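Naphthalene dioxygenase large subunit (Rhodococcus sp., PDB 2B1X) serves as the large subunit of a Rieske-type non-haem iron oxygenase, carrying a Rieske [2Fe-2S] domain and a catalytic domain with a mononuclear iron site. Local coordinates at residues A[175-179]-A[283-288]; A[211-215]-A[418-424]; A[241-245]-A[408-413]. One frame throughout, in Å; residues are numbered along the deposited sequence.

In the fold
All three contacts lie in the catalytic domain, around one edge of its antiparallel sheet. Interaction 2 is wholly buried, close to the iron and at a subunit boundary; interactions 1 and 3 are partly buried and involve no other chain. Interactions 1 and 3 adjoin: Tyr176 of helix 174-181 bonds to Pro411 and Trp408 of the 408-413 loop. Interactions 2 and 3 meet at strand 240-244 of interaction 3, where His242 bonds to Asp418 and to the backbone N of Asn423. Chemistry follows place: a glutamine amide set in apolar packing between helices in 1, buried carboxylates and waters in 2, and backbone pairing with stacked side chains in 3.

Interaction 1 (A[175-179]-A[283-288]); sequences FYLDI and EQVEIF
Gln284 reaches from helix 282-288 to helix 174-181 and spends its amide nitrogen on two acceptors. NE2 donates to Phe175 O at 2.8 Å, in the carbonyl plane on a lone pair, and to Asp178 OD2 at 3.2 Å, which it meets on the anti side. The carboxylate and amide planes stand 76° apart. Phe175 O belongs to the first turn of helix 174-181, and Asp178 has a stronger hold elsewhere: its OD1 accepts a hydrogen bond from Tyr151 OH and forms a salt bridge with Lys152 NZ. The other end of the amide is satisfied too, since Gln284 OE1 accepts from the backbone N of Thr281, so both ends fix its rotation. On the way, Gln284 CG passes over one face of the Phe175 ring, a CH-pi contact 3.8 Å from the centroid. The ring comes this way because Phe175 CG is anti to its own N (chi1 178°); its edge meets Ile287 CD1. Ile179 completes the apolar part, with CG2 3.6 Å from Phe288 CD1 and CD1 against Ile287 CG2. The segment axes cross at -62°, 10.1 Å apart: helix-helix packing within the catalytic domain, beside strand 250-254 of its sheet.

Interaction 2 (A[211-215]-A[418-424]); sequences VGDAY and DYAEANQ
Asn423 and Gln424, at the start of helix 422-436, meet the end of helix 204-212 through their side-chain amides. Asn423 ND2 donates to Val211 O at 3.0 Å, with the donor tilted 23° from the carbonyl plane; the same nitrogen also bonds to Leu251 O, so two carbonyls hold it. The Gln424 chain bends at chi2 (88°), which brings its amide over the backbone of Gly212, with NE2 3.5 Å from Gly212 C. Val211 CG1 packs against the backbone of Gln424, 3.8 Å from its CA. At the other end Tyr419 CE2 lies 3.5 Å from Tyr215 CA, and Ala214 CB rests near Asp418 O.

Three waters fill in the polar links. Water 1 accepts from Tyr215 N and lies within donating distance of Gly212 O and Asp418 O. Water 3 donates to Asp213 OD2 at 2.6 Å and accepts from Gln424 NE2. Water 2 lies 2.8 Å from Glu421 OE2, with a weak link to Asp213 OD2.

Further out, Asp418 is set by His295 and His242, and the Tyr419 hydroxyl by Pro234 O. The second subunit adds more partners: its His111 bonds to Asp213 OD2, its Arg91 and His90 meet Glu421 OE2, and the Tyr215 hydroxyl reaches its Pro125 O and Trp113.

His90, Arg91, His111 and Trp113 line the [2Fe-2S] pocket of that subunit, while Asp213 OD1 accepts from the backbone N of the iron ligand His216. Asp213, its side chain about 7 Å from the iron, thus links a histidine of the cluster pocket in the second subunit to the iron ligand His216 of its own, consistent with the aspartate bridge between Rieske cluster and mononuclear iron known in this enzyme family.

Interaction 3 (A[241-245]-A[408-413]); sequences EHIHT and WTGPGE
Glu241 lies flat on Trp408: the carboxylate and indole planes are within 10° of parallel, stacked one over the other, and the two side chains overlap head to tail. Glu241 CG sits over the six-membered ring, 3.6 Å from its centroid and almost on the ring normal, a CH-pi contact. Beyond it Glu241 CD comes to 3.3 Å from Trp408 CE3. The bend at Glu241 chi2 (83°) lays the carboxylate along the indole rather than pointing it outward. Asp405 lies close to this carboxylate with like charge, which would probably favour a proton on one of the pair. The Ile243 side chain crosses that of Trp408 at about a right angle, with CD1 3.8 Å from Trp408 CZ2, while Trp408 NE1 is bonded to the hydroxyl of Tyr176 in helix 174-181.

The His244 and Glu413 side chains run alongside one another from the same face of the sheet, with the carboxylate turned 65° from the imidazole. Glu413 CB stands over one face of the His244 ring, 3.9 Å from its centroid. The carboxylate has its own partner, OE1 bonding to the Tyr415 hydroxyl. Water 4, in the plane of the imidazole at its edge, is hydrogen-bonded to both His244 ND1 and Glu413 O.

Beneath these side chains the backbones pair: His244 N donates to Glu413 O at 2.9 Å and Glu413 N to His244 O at 2.7 Å. Ile243 CA adds a CA-H...O contact to Glu413 O. Just before the pair, Gly412 has a positive phi, and its CA passes close to His244 O.

This is an antiparallel hydrogen-bonded pair, by which the short strand 413-415 joins strand 240-244 as an outermost strand of the catalytic domain's antiparallel sheet.

Interaction 1 (A[175-179]-A[283-288])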
ATOM      1  N   PHE A 175      18.880 -11.816 -38.225  1.00 14.53           N
ATOM      2  CA  PHE A 175      19.603 -13.063 -38.529  1.00 14.82           C
ATOM      3  C   PHE A 175      19.461 -14.122 -37.421  1.00 14.64           C
ATOM      4  O   PHE A 175      19.276 -15.302 -37.697  1.00 15.27           O
ATOM      5  CB  PHE A 175      21.085 -12.739 -38.760  1.00 14.71           C
ATOM      6  CG  PHE A 175      21.957 -13.947 -39.044  1.00 15.87           C
ATOM      7  CD1 PHE A 175      22.499 -14.696 -38.004  1.00 15.81           C
ATOM      8  CD2 PHE A 175      22.272 -14.301 -40.350  1.00 16.07           C
ATOM      9  CE1 PHE A 175      23.306 -15.795 -38.275  1.00 16.85           C
ATOM     10  CE2 PHE A 175      23.086 -15.387 -40.623  1.00 16.14           C
ATOM     11  CZ  PHE A 175      23.600 -16.142 -39.587  1.00 16.94           C
ATOM     12  N   TYR A 176      19.508 -13.669 -36.176  1.00 14.58           N
ATOM     13  CA  TYR A 176      19.453 -14.536 -34.999  1.00 14.37           C
ATOM     14  C   TYR A 176      18.023 -14.803 -34.567  1.00 14.16           C
ATOM     15  O   TYR A 176      17.708 -15.906 -34.160  1.00 14.77           O
ATOM     16  CB  TYR A 176      20.266 -13.911 -33.853  1.00 13.23           C
ATOM     17  CG  TYR A 176      21.708 -13.734 -34.248  1.00 13.25           C
ATOM     18  CD1 TYR A 176      22.201 -12.485 -34.648  1.00 11.17           C
ATOM     19  CD2 TYR A 176      22.581 -14.830 -34.276  1.00 12.59           C
ATOM     20  CE1 TYR A 176      23.546 -12.325 -35.053  1.00 12.60           C
ATOM     21  CE2 TYR A 176      23.903 -14.682 -34.672  1.00 12.68           C
ATOM     22  CZ  TYR A 176      24.394 -13.433 -35.054  1.00 12.27           C
ATOM     23  OH  TYR A 176      25.728 -13.309 -35.480  1.00 12.54           O
ATOM     24  N   LEU A 177      17.165 -13.799 -34.639  1.00 13.99           N
ATOM     25  CA  LEU A 177      15.738 -14.010 -34.354  1.00 14.47           C
ATOM     26  C   LEU A 177      15.156 -15.116 -35.246  1.00 14.66           C
ATOM     27  O   LEU A 177      14.371 -15.947 -34.791  1.00 14.90           O
ATOM     28  CB  LEU A 177      14.947 -12.726 -34.544  1.00 13.56           C
ATOM     29  CG  LEU A 177      15.211 -11.600 -33.516  1.00 15.46           C
ATOM     30  CD1 LEU A 177      14.399 -10.361 -33.942  1.00 12.45           C
ATOM     31  CD2 LEU A 177      14.870 -11.999 -32.062  1.00 12.72           C
ATOM     32  N   ASP A 178      15.556 -15.138 -36.508  1.00 15.62           N
ATOM     33  CA  ASP A 178      15.109 -16.200 -37.432  1.00 16.67           C
ATOM     34  C   ASP A 178      15.371 -17.600 -36.883  1.00 16.84           C
ATOM     35  O   ASP A 178      14.556 -18.510 -37.028  1.00 16.84           O
ATOM     36  CB  ASP A 178      15.846 -16.103 -38.774  1.00 16.89           C
ATOM     37  CG  ASP A 178      15.434 -14.899 -39.590  1.00 19.22           C
ATOM     38  OD1 ASP A 178      14.448 -14.200 -39.205  1.00 19.42           O
ATOM     39  OD2 ASP A 178      16.069 -14.585 -40.634  1.00 22.67           O
ATOM     40  N   ILE A 179      16.545 -17.771 -36.286  1.00 17.20           N
ATOM     41  CA  ILE A 179      16.977 -19.054 -35.749  1.00 17.47           C
ATOM     42  C   ILE A 179      16.023 -19.568 -34.663  1.00 17.49           C
ATOM     43  O   ILE A 179      15.850 -20.761 -34.507  1.00 17.17           O
ATOM     44  CB  ILE A 179      18.411 -18.926 -35.227  1.00 17.63           C
ATOM     45  CG1 ILE A 179      19.402 -18.876 -36.404  1.00 18.11           C
ATOM     46  CG2 ILE A 179      18.783 -20.105 -34.285  1.00 18.06           C
ATOM     47  CD1 ILE A 179      20.843 -18.568 -36.002  1.00 19.33           C
ATOM     48  N   GLU A 283      24.222 -20.772 -43.238  1.00 20.83           N
ATOM     49  CA  GLU A 283      24.953 -20.119 -42.146  1.00 20.69           C
ATOM     50  C   GLU A 283      24.165 -20.164 -40.828  1.00 19.77           C
ATOM     51  O   GLU A 283      24.740 -20.469 -39.781  1.00 18.99           O
ATOM     52  CB  GLU A 283      25.322 -18.677 -42.511  1.00 21.09           C
ATOM     53  CG  GLU A 283      26.261 -18.568 -43.709  1.00 24.00           C
ATOM     54  CD  GLU A 283      25.537 -18.505 -45.055  1.00 27.36           C
ATOM     55  OE1 GLU A 283      26.224 -18.227 -46.075  1.00 31.09           O
ATOM     56  OE2 GLU A 283      24.298 -18.733 -45.115  1.00 27.70           O
ATOM     57  N   GLN A 284      22.859 -19.898 -40.898  1.00 18.84           N
ATOM     58  CA  GLN A 284      21.978 -19.954 -39.717  1.00 18.45           C
ATOM     59  C   GLN A 284      21.913 -21.388 -39.210  1.00 18.41           C
ATOM     60  O   GLN A 284      22.029 -21.629 -38.000  1.00 18.97           O
ATOM     61  CB  GLN A 284      20.577 -19.417 -40.041  1.00 17.62           C
ATOM     62  CG  GLN A 284      20.549 -17.913 -40.258  1.00 16.66           C
ATOM     63  CD  GLN A 284      19.245 -17.407 -40.790  1.00 16.09           C
ATOM     64  OE1 GLN A 284      18.667 -18.016 -41.689  1.00 18.03           O
ATOM     65  NE2 GLN A 284      18.766 -16.283 -40.249  1.00 16.36           N
ATOM     66  N   VAL A 285      21.755 -22.331 -40.138  1.00 18.44           N
ATOM     67  CA  VAL A 285      21.642 -23.755 -39.814  1.00 18.13           C
ATOM     68  C   VAL A 285      22.861 -24.261 -39.025  1.00 18.61           C
ATOM     69  O   VAL A 285      22.714 -24.963 -38.005  1.00 17.99           O
ATOM     70  CB  VAL A 285      21.427 -24.619 -41.080  1.00 18.23           C
ATOM     71  CG1 VAL A 285      21.534 -26.118 -40.753  1.00 17.74           C
ATOM     72  CG2 VAL A 285      20.081 -24.312 -41.758  1.00 17.49           C
ATOM     73  N   GLU A 286      24.067 -23.919 -39.506  1.00 18.48           N
ATOM     74  CA  GLU A 286      25.287 -24.345 -38.832  1.00 18.57           C
ATOM     75  C   GLU A 286      25.535 -23.667 -37.473  1.00 17.80           C
ATOM     76  O   GLU A 286      26.110 -24.277 -36.573  1.00 17.28           O
ATOM     77  CB  GLU A 286      26.514 -24.227 -39.765  1.00 19.03           C
ATOM     78  CG  GLU A 286      26.513 -25.209 -40.940  1.00 21.77           C
ATOM     79  CD  GLU A 286      26.108 -26.629 -40.547  1.00 25.76           C
ATOM     80  OE1 GLU A 286      26.723 -27.199 -39.606  1.00 26.01           O
ATOM     81  OE2 GLU A 286      25.169 -27.170 -41.174  1.00 27.85           O
ATOM     82  N   ILE A 287      25.110 -22.419 -37.313  1.00 17.80           N
ATOM     83  CA  ILE A 287      25.153 -21.796 -35.983  1.00 17.74           C
ATOM     84  C   ILE A 287      24.191 -22.507 -35.021  1.00 17.76           C
ATOM     85  O   ILE A 287      24.540 -22.751 -33.858  1.00 17.42           O
ATOM     86  CB  ILE A 287      24.890 -20.262 -36.069  1.00 17.81           C
ATOM     87  CG1 ILE A 287      26.124 -19.554 -36.646  1.00 17.56           C
ATOM     88  CG2 ILE A 287      24.440 -19.692 -34.728  1.00 17.94           C
ATOM     89  CD1 ILE A 287      25.884 -18.109 -37.105  1.00 14.62           C
ATOM     90  N   PHE A 288      22.999 -22.874 -35.507  1.00 18.03           N
ATOM     91  CA  PHE A 288      22.011 -23.525 -34.633  1.00 18.08           C
ATOM     92  C   PHE A 288      22.361 -24.974 -34.308  1.00 18.55           C
ATOM     93  O   PHE A 288      22.009 -25.481 -33.238  1.00 19.09           O
ATOM     94  CB  PHE A 288      20.603 -23.458 -35.232  1.00 17.47           C
ATOM     95  CG  PHE A 288      19.514 -23.939 -34.298  1.00 17.68           C
ATOM     96  CD1 PHE A 288      19.416 -23.435 -32.993  1.00 17.98           C
ATOM     97  CD2 PHE A 288      18.566 -24.857 -34.733  1.00 18.07           C
ATOM     98  CE1 PHE A 288      18.391 -23.853 -32.119  1.00 17.58           C
ATOM     99  CE2 PHE A 288      17.534 -25.284 -33.871  1.00 18.89           C
ATOM    100  CZ  PHE A 288      17.453 -24.782 -32.557  1.00 18.95           C
TER

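Interaction 2 (A[211-215]-A[418-424])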
ATOM      1  N   VAL A 211      20.480 -10.287 -21.690  1.00 11.23           N
ATOM      2  CA  VAL A 211      21.248  -9.786 -22.856  1.00 11.12           C
ATOM      3  C   VAL A 211      22.652 -10.469 -22.972  1.00 12.03           C
ATOM      4  O   VAL A 211      23.176 -10.709 -24.079  1.00 10.97           O
ATOM      5  CB  VAL A 211      21.289  -8.182 -22.959  1.00 12.02           C
ATOM      6  CG1 VAL A 211      22.298  -7.538 -21.960  1.00 11.00           C
ATOM      7  CG2 VAL A 211      21.563  -7.695 -24.427  1.00 10.66           C
ATOM      8  N   GLY A 212      23.233 -10.850 -21.838  1.00 11.93           N
ATOM      9  CA  GLY A 212      24.628 -11.243 -21.861  1.00 12.42           C
ATOM     10  C   GLY A 212      25.105 -12.195 -20.789  1.00 13.18           C
ATOM     11  O   GLY A 212      26.208 -12.701 -20.889  1.00 12.93           O
ATOM     12  N   ASP A 213      24.271 -12.499 -19.803  1.00 13.03           N
ATOM     13  CA  ASP A 213      24.810 -13.085 -18.557  1.00 14.04           C
ATOM     14  C   ASP A 213      24.609 -14.594 -18.400  1.00 14.38           C
ATOM     15  O   ASP A 213      23.522 -15.046 -18.011  1.00 15.29           O
ATOM     16  CB  ASP A 213      24.199 -12.329 -17.354  1.00 12.48           C
ATOM     17  CG  ASP A 213      24.985 -12.544 -16.051  1.00 13.81           C
ATOM     18  OD1 ASP A 213      25.479 -13.648 -15.760  1.00 15.56           O
ATOM     19  OD2 ASP A 213      25.140 -11.636 -15.249  1.00 17.71           O
ATOM     20  N   ALA A 214      25.644 -15.362 -18.725  1.00 14.39           N
ATOM     21  CA  ALA A 214      25.712 -16.766 -18.399  1.00 13.78           C
ATOM     22  C   ALA A 214      26.454 -16.964 -17.076  1.00 13.70           C
ATOM     23  O   ALA A 214      26.185 -17.920 -16.346  1.00 13.54           O
ATOM     24  CB  ALA A 214      26.426 -17.507 -19.511  1.00 13.41           C
ATOM     25  N   TYR A 215      27.394 -16.053 -16.806  1.00 13.65           N
ATOM     26  CA  TYR A 215      28.252 -16.030 -15.591  1.00 13.52           C
ATOM     27  C   TYR A 215      27.509 -16.356 -14.298  1.00 13.49           C
ATOM     28  O   TYR A 215      28.037 -17.124 -13.483  1.00 12.75           O
ATOM     29  CB  TYR A 215      28.901 -14.643 -15.454  1.00 13.56           C
ATOM     30  CG  TYR A 215      29.958 -14.463 -14.364  1.00 12.88           C
ATOM     31  CD1 TYR A 215      30.845 -15.500 -13.994  1.00 14.14           C
ATOM     32  CD2 TYR A 215      30.067 -13.241 -13.705  1.00 12.50           C
ATOM     33  CE1 TYR A 215      31.816 -15.287 -12.985  1.00 13.92           C
ATOM     34  CE2 TYR A 215      31.010 -13.038 -12.711  1.00 12.33           C
ATOM     35  CZ  TYR A 215      31.881 -14.031 -12.366  1.00 12.36           C
ATOM     36  OH  TYR A 215      32.806 -13.763 -11.373  1.00 13.44           O
ATOM     37  N   ASP A 418      31.193 -16.961 -24.067  1.00 17.27           N
ATOM     38  CA  ASP A 418      30.013 -16.283 -23.512  1.00 16.87           C
ATOM     39  C   ASP A 418      30.168 -15.888 -22.023  1.00 17.00           C
ATOM     40  O   ASP A 418      29.183 -15.619 -21.334  1.00 17.70           O
ATOM     41  CB  ASP A 418      28.738 -17.105 -23.788  1.00 16.26           C
ATOM     42  CG  ASP A 418      27.451 -16.276 -23.672  1.00 18.38           C
ATOM     43  OD1 ASP A 418      27.484 -15.016 -23.801  1.00 17.36           O
ATOM     44  OD2 ASP A 418      26.347 -16.807 -23.391  1.00 17.67           O
ATOM     45  N   TYR A 419      31.401 -15.853 -21.523  1.00 16.01           N
ATOM     46  CA  TYR A 419      31.694 -15.121 -20.304  1.00 16.01           C
ATOM     47  C   TYR A 419      32.243 -13.751 -20.740  1.00 15.00           C
ATOM     48  O   TYR A 419      33.429 -13.591 -20.953  1.00 14.51           O
ATOM     49  CB  TYR A 419      32.731 -15.845 -19.404  1.00 16.40           C
ATOM     50  CG  TYR A 419      32.191 -17.024 -18.625  1.00 18.09           C
ATOM     51  CD1 TYR A 419      33.011 -18.127 -18.366  1.00 20.49           C
ATOM     52  CD2 TYR A 419      30.847 -17.065 -18.181  1.00 19.09           C
ATOM     53  CE1 TYR A 419      32.519 -19.250 -17.656  1.00 22.86           C
ATOM     54  CE2 TYR A 419      30.343 -18.175 -17.478  1.00 21.30           C
ATOM     55  CZ  TYR A 419      31.197 -19.274 -17.222  1.00 24.26           C
ATOM     56  OH  TYR A 419      30.743 -20.393 -16.537  1.00 24.93           O
ATOM     57  N   ALA A 420      31.355 -12.799 -20.932  1.00 13.47           N
ATOM     58  CA  ALA A 420      31.756 -11.440 -21.280  1.00 13.66           C
ATOM     59  C   ALA A 420      30.639 -10.520 -20.826  1.00 13.12           C
ATOM     60  O   ALA A 420      29.562 -10.998 -20.463  1.00 13.13           O
ATOM     61  CB  ALA A 420      32.009 -11.292 -22.775  1.00 12.43           C
ATOM     62  N   GLU A 421      30.917  -9.219 -20.810  1.00 12.75           N
ATOM     63  CA  GLU A 421      29.919  -8.214 -20.450  1.00 11.80           C
ATOM     64  C   GLU A 421      29.809  -7.135 -21.531  1.00 12.41           C
ATOM     65  O   GLU A 421      29.274  -6.017 -21.290  1.00 12.60           O
ATOM     66  CB  GLU A 421      30.187  -7.634 -19.051  1.00 12.45           C
ATOM     67  CG  GLU A 421      29.825  -8.614 -17.938  1.00 11.51           C
ATOM     68  CD  GLU A 421      30.378  -8.269 -16.559  1.00 12.45           C
ATOM     69  OE1 GLU A 421      31.450  -7.629 -16.475  1.00 14.25           O
ATOM     70  OE2 GLU A 421      29.733  -8.675 -15.548  1.00 12.96           O
ATOM     71  N   ALA A 422      30.286  -7.472 -22.732  1.00 11.28           N
ATOM     72  CA  ALA A 422      30.171  -6.580 -23.900  1.00 11.84           C
ATOM     73  C   ALA A 422      28.707  -6.314 -24.298  1.00 11.47           C
ATOM     74  O   ALA A 422      28.330  -5.167 -24.632  1.00 12.53           O
ATOM     75  CB  ALA A 422      30.976  -7.117 -25.092  1.00 10.43           C
ATOM     76  N   ASN A 423      27.874  -7.348 -24.234  1.00 11.59           N
ATOM     77  CA  ASN A 423      26.436  -7.183 -24.502  1.00 11.41           C
ATOM     78  C   ASN A 423      25.728  -6.249 -23.527  1.00 11.26           C
ATOM     79  O   ASN A 423      24.975  -5.367 -23.965  1.00 11.85           O
ATOM     80  CB  ASN A 423      25.718  -8.525 -24.554  1.00 10.87           C
ATOM     81  CG  ASN A 423      26.134  -9.346 -25.738  1.00 11.66           C
ATOM     82  OD1 ASN A 423      26.966  -8.897 -26.574  1.00 11.99           O
ATOM     83  ND2 ASN A 423      25.561 -10.580 -25.847  1.00  9.33           N
ATOM     84  N   GLN A 424      25.969  -6.423 -22.233  1.00 10.05           N
ATOM     85  CA  GLN A 424      25.376  -5.529 -21.211  1.00 11.01           C
ATOM     86  C   GLN A 424      25.828  -4.073 -21.403  1.00 11.17           C
ATOM     87  O   GLN A 424      25.042  -3.136 -21.236  1.00 10.64           O
ATOM     88  CB  GLN A 424      25.722  -5.996 -19.790  1.00 10.82           C
ATOM     89  CG  GLN A 424      25.208  -7.417 -19.408  1.00 11.45           C
ATOM     90  CD  GLN A 424      26.149  -8.588 -19.767  1.00 12.93           C
ATOM     91  OE1 GLN A 424      26.729  -8.632 -20.850  1.00 12.18           O
ATOM     92  NE2 GLN A 424      26.272  -9.546 -18.849  1.00 12.24           N
TER
HETATM   93  O   HOH W   1      28.393 -14.204 -19.023  1.00 22.48           O
HETATM   94  O   HOH W   2      28.208 -11.063 -15.842  1.00 21.56           O
HETATM   95  O   HOH W   3      25.081  -9.149 -16.120  1.00 32.36           O

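Interaction 3 (A[241-245]-A[408-413])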
ATOM      1  N   GLU A 241      29.298 -18.214 -27.896  1.00 13.76           N
ATOM      2  CA  GLU A 241      29.547 -16.946 -28.568  1.00 12.92           C
ATOM      3  C   GLU A 241      28.708 -15.842 -27.932  1.00 12.47           C
ATOM      4  O   GLU A 241      27.575 -16.078 -27.567  1.00 12.45           O
ATOM      5  CB  GLU A 241      29.222 -17.094 -30.044  1.00 12.10           C
ATOM      6  CG  GLU A 241      29.917 -16.078 -30.936  1.00 12.10           C
ATOM      7  CD  GLU A 241      31.351 -16.464 -31.318  1.00 15.39           C
ATOM      8  OE1 GLU A 241      31.783 -17.604 -31.059  1.00 12.41           O
ATOM      9  OE2 GLU A 241      32.046 -15.624 -31.941  1.00 18.12           O
ATOM     10  N   HIS A 242      29.297 -14.664 -27.770  1.00 12.69           N
ATOM     11  CA  HIS A 242      28.670 -13.458 -27.156  1.00 12.19           C
ATOM     12  C   HIS A 242      28.551 -12.391 -28.261  1.00 12.35           C
ATOM     13  O   HIS A 242      29.573 -11.927 -28.776  1.00 12.56           O
ATOM     14  CB  HIS A 242      29.609 -12.959 -26.046  1.00 12.02           C
ATOM     15  CG  HIS A 242      29.032 -11.928 -25.109  1.00 13.25           C
ATOM     16  ND1 HIS A 242      28.299 -12.265 -23.996  1.00 12.27           N
ATOM     17  CD2 HIS A 242      29.185 -10.585 -25.057  1.00 13.35           C
ATOM     18  CE1 HIS A 242      27.974 -11.177 -23.321  1.00 14.13           C
ATOM     19  NE2 HIS A 242      28.520 -10.139 -23.932  1.00 13.39           N
ATOM     20  N   ILE A 243      27.322 -12.022 -28.652  1.00 12.07           N
ATOM     21  CA  ILE A 243      27.090 -11.227 -29.873  1.00 12.39           C
ATOM     22  C   ILE A 243      26.223 -10.000 -29.641  1.00 12.99           C
ATOM     23  O   ILE A 243      25.181 -10.073 -28.987  1.00 12.44           O
ATOM     24  CB  ILE A 243      26.383 -12.082 -30.965  1.00 12.33           C
ATOM     25  CG1 ILE A 243      27.192 -13.347 -31.308  1.00 12.86           C
ATOM     26  CG2 ILE A 243      26.014 -11.217 -32.205  1.00 11.92           C
ATOM     27  CD1 ILE A 243      26.300 -14.589 -31.433  1.00 14.95           C
ATOM     28  N   HIS A 244      26.633  -8.858 -30.176  1.00 12.85           N
ATOM     29  CA  HIS A 244      25.737  -7.724 -30.087  1.00 13.48           C
ATOM     30  C   HIS A 244      25.662  -7.001 -31.391  1.00 13.93           C
ATOM     31  O   HIS A 244      26.504  -7.156 -32.267  1.00 12.59           O
ATOM     32  CB  HIS A 244      26.064  -6.777 -28.931  1.00 12.56           C
ATOM     33  CG  HIS A 244      27.245  -5.897 -29.170  1.00 13.97           C
ATOM     34  ND1 HIS A 244      28.526  -6.245 -28.796  1.00 16.04           N
ATOM     35  CD2 HIS A 244      27.337  -4.669 -29.728  1.00 16.61           C
ATOM     36  CE1 HIS A 244      29.350  -5.263 -29.103  1.00 17.50           C
ATOM     37  NE2 HIS A 244      28.654  -4.290 -29.664  1.00 17.76           N
ATOM     38  N   THR A 245      24.666  -6.148 -31.443  1.00 13.96           N
ATOM     39  CA  THR A 245      24.193  -5.533 -32.661  1.00 14.84           C
ATOM     40  C   THR A 245      23.996  -4.038 -32.316  1.00 14.16           C
ATOM     41  O   THR A 245      24.181  -3.664 -31.168  1.00 13.81           O
ATOM     42  CB  THR A 245      22.901  -6.330 -32.907  1.00 15.96           C
ATOM     43  OG1 THR A 245      23.069  -7.166 -34.045  1.00 18.14           O
ATOM     44  CG2 THR A 245      21.639  -5.510 -33.046  1.00 13.72           C
ATOM     45  N   TRP A 408      33.696 -15.852 -36.908  1.00 23.67           N
ATOM     46  CA  TRP A 408      32.232 -15.925 -36.742  1.00 22.41           C
ATOM     47  C   TRP A 408      31.520 -15.609 -38.054  1.00 22.63           C
ATOM     48  O   TRP A 408      31.844 -14.614 -38.704  1.00 22.47           O
ATOM     49  CB  TRP A 408      31.736 -15.015 -35.630  1.00 21.77           C
ATOM     50  CG  TRP A 408      30.300 -15.263 -35.286  1.00 19.61           C
ATOM     51  CD1 TRP A 408      29.240 -14.393 -35.449  1.00 18.96           C
ATOM     52  CD2 TRP A 408      29.761 -16.444 -34.682  1.00 17.47           C
ATOM     53  NE1 TRP A 408      28.080 -14.978 -35.002  1.00 17.48           N
ATOM     54  CE2 TRP A 408      28.368 -16.235 -34.522  1.00 17.63           C
ATOM     55  CE3 TRP A 408      30.311 -17.671 -34.262  1.00 16.91           C
ATOM     56  CZ2 TRP A 408      27.522 -17.196 -33.949  1.00 15.89           C
ATOM     57  CZ3 TRP A 408      29.475 -18.628 -33.695  1.00 16.04           C
ATOM     58  CH2 TRP A 408      28.086 -18.383 -33.548  1.00 17.28           C
ATOM     59  N   THR A 409      30.567 -16.466 -38.431  1.00 22.89           N
ATOM     60  CA  THR A 409      29.880 -16.383 -39.730  1.00 23.43           C
ATOM     61  C   THR A 409      28.581 -15.572 -39.695  1.00 22.87           C
ATOM     62  O   THR A 409      27.952 -15.348 -40.730  1.00 24.28           O
ATOM     63  CB  THR A 409      29.583 -17.801 -40.321  1.00 23.93           C
ATOM     64  OG1 THR A 409      28.900 -18.622 -39.352  1.00 25.59           O
ATOM     65  CG2 THR A 409      30.864 -18.554 -40.616  1.00 23.48           C
ATOM     66  N   GLY A 410      28.168 -15.139 -38.516  1.00 21.87           N
ATOM     67  CA  GLY A 410      26.988 -14.297 -38.416  1.00 20.09           C
ATOM     68  C   GLY A 410      27.361 -12.821 -38.325  1.00 19.01           C
ATOM     69  O   GLY A 410      28.535 -12.486 -38.148  1.00 18.22           O
ATOM     70  N   PRO A 411      26.374 -11.940 -38.472  1.00 18.26           N
ATOM     71  CA  PRO A 411      26.605 -10.498 -38.359  1.00 17.91           C
ATOM     72  C   PRO A 411      26.716 -10.046 -36.874  1.00 17.81           C
ATOM     73  O   PRO A 411      26.481 -10.846 -35.952  1.00 16.97           O
ATOM     74  CB  PRO A 411      25.365  -9.910 -39.033  1.00 17.38           C
ATOM     75  CG  PRO A 411      24.289 -10.911 -38.734  1.00 17.82           C
ATOM     76  CD  PRO A 411      24.962 -12.254 -38.782  1.00 18.10           C
ATOM     77  N   GLY A 412      27.065  -8.781 -36.654  1.00 17.70           N
ATOM     78  CA  GLY A 412      27.147  -8.248 -35.299  1.00 18.24           C
ATOM     79  C   GLY A 412      28.576  -8.277 -34.787  1.00 18.62           C
ATOM     80  O   GLY A 412      29.496  -8.712 -35.485  1.00 18.63           O
ATOM     81  N   GLU A 413      28.783  -7.781 -33.583  1.00 18.51           N
ATOM     82  CA  GLU A 413      30.107  -7.833 -32.975  1.00 18.76           C
ATOM     83  C   GLU A 413      30.142  -9.031 -32.027  1.00 18.17           C
ATOM     84  O   GLU A 413      29.414  -9.057 -31.017  1.00 16.84           O
ATOM     85  CB  GLU A 413      30.411  -6.521 -32.236  1.00 19.44           C
ATOM     86  CG  GLU A 413      31.804  -6.440 -31.610  1.00 23.77           C
ATOM     87  CD  GLU A 413      32.066  -5.104 -30.895  1.00 27.79           C
ATOM     88  OE1 GLU A 413      32.422  -5.109 -29.689  1.00 28.21           O
ATOM     89  OE2 GLU A 413      31.930  -4.040 -31.540  1.00 30.99           O
TER
HETATM   90  O   HOH W   4      29.328  -8.978 -28.083  1.00 21.46           O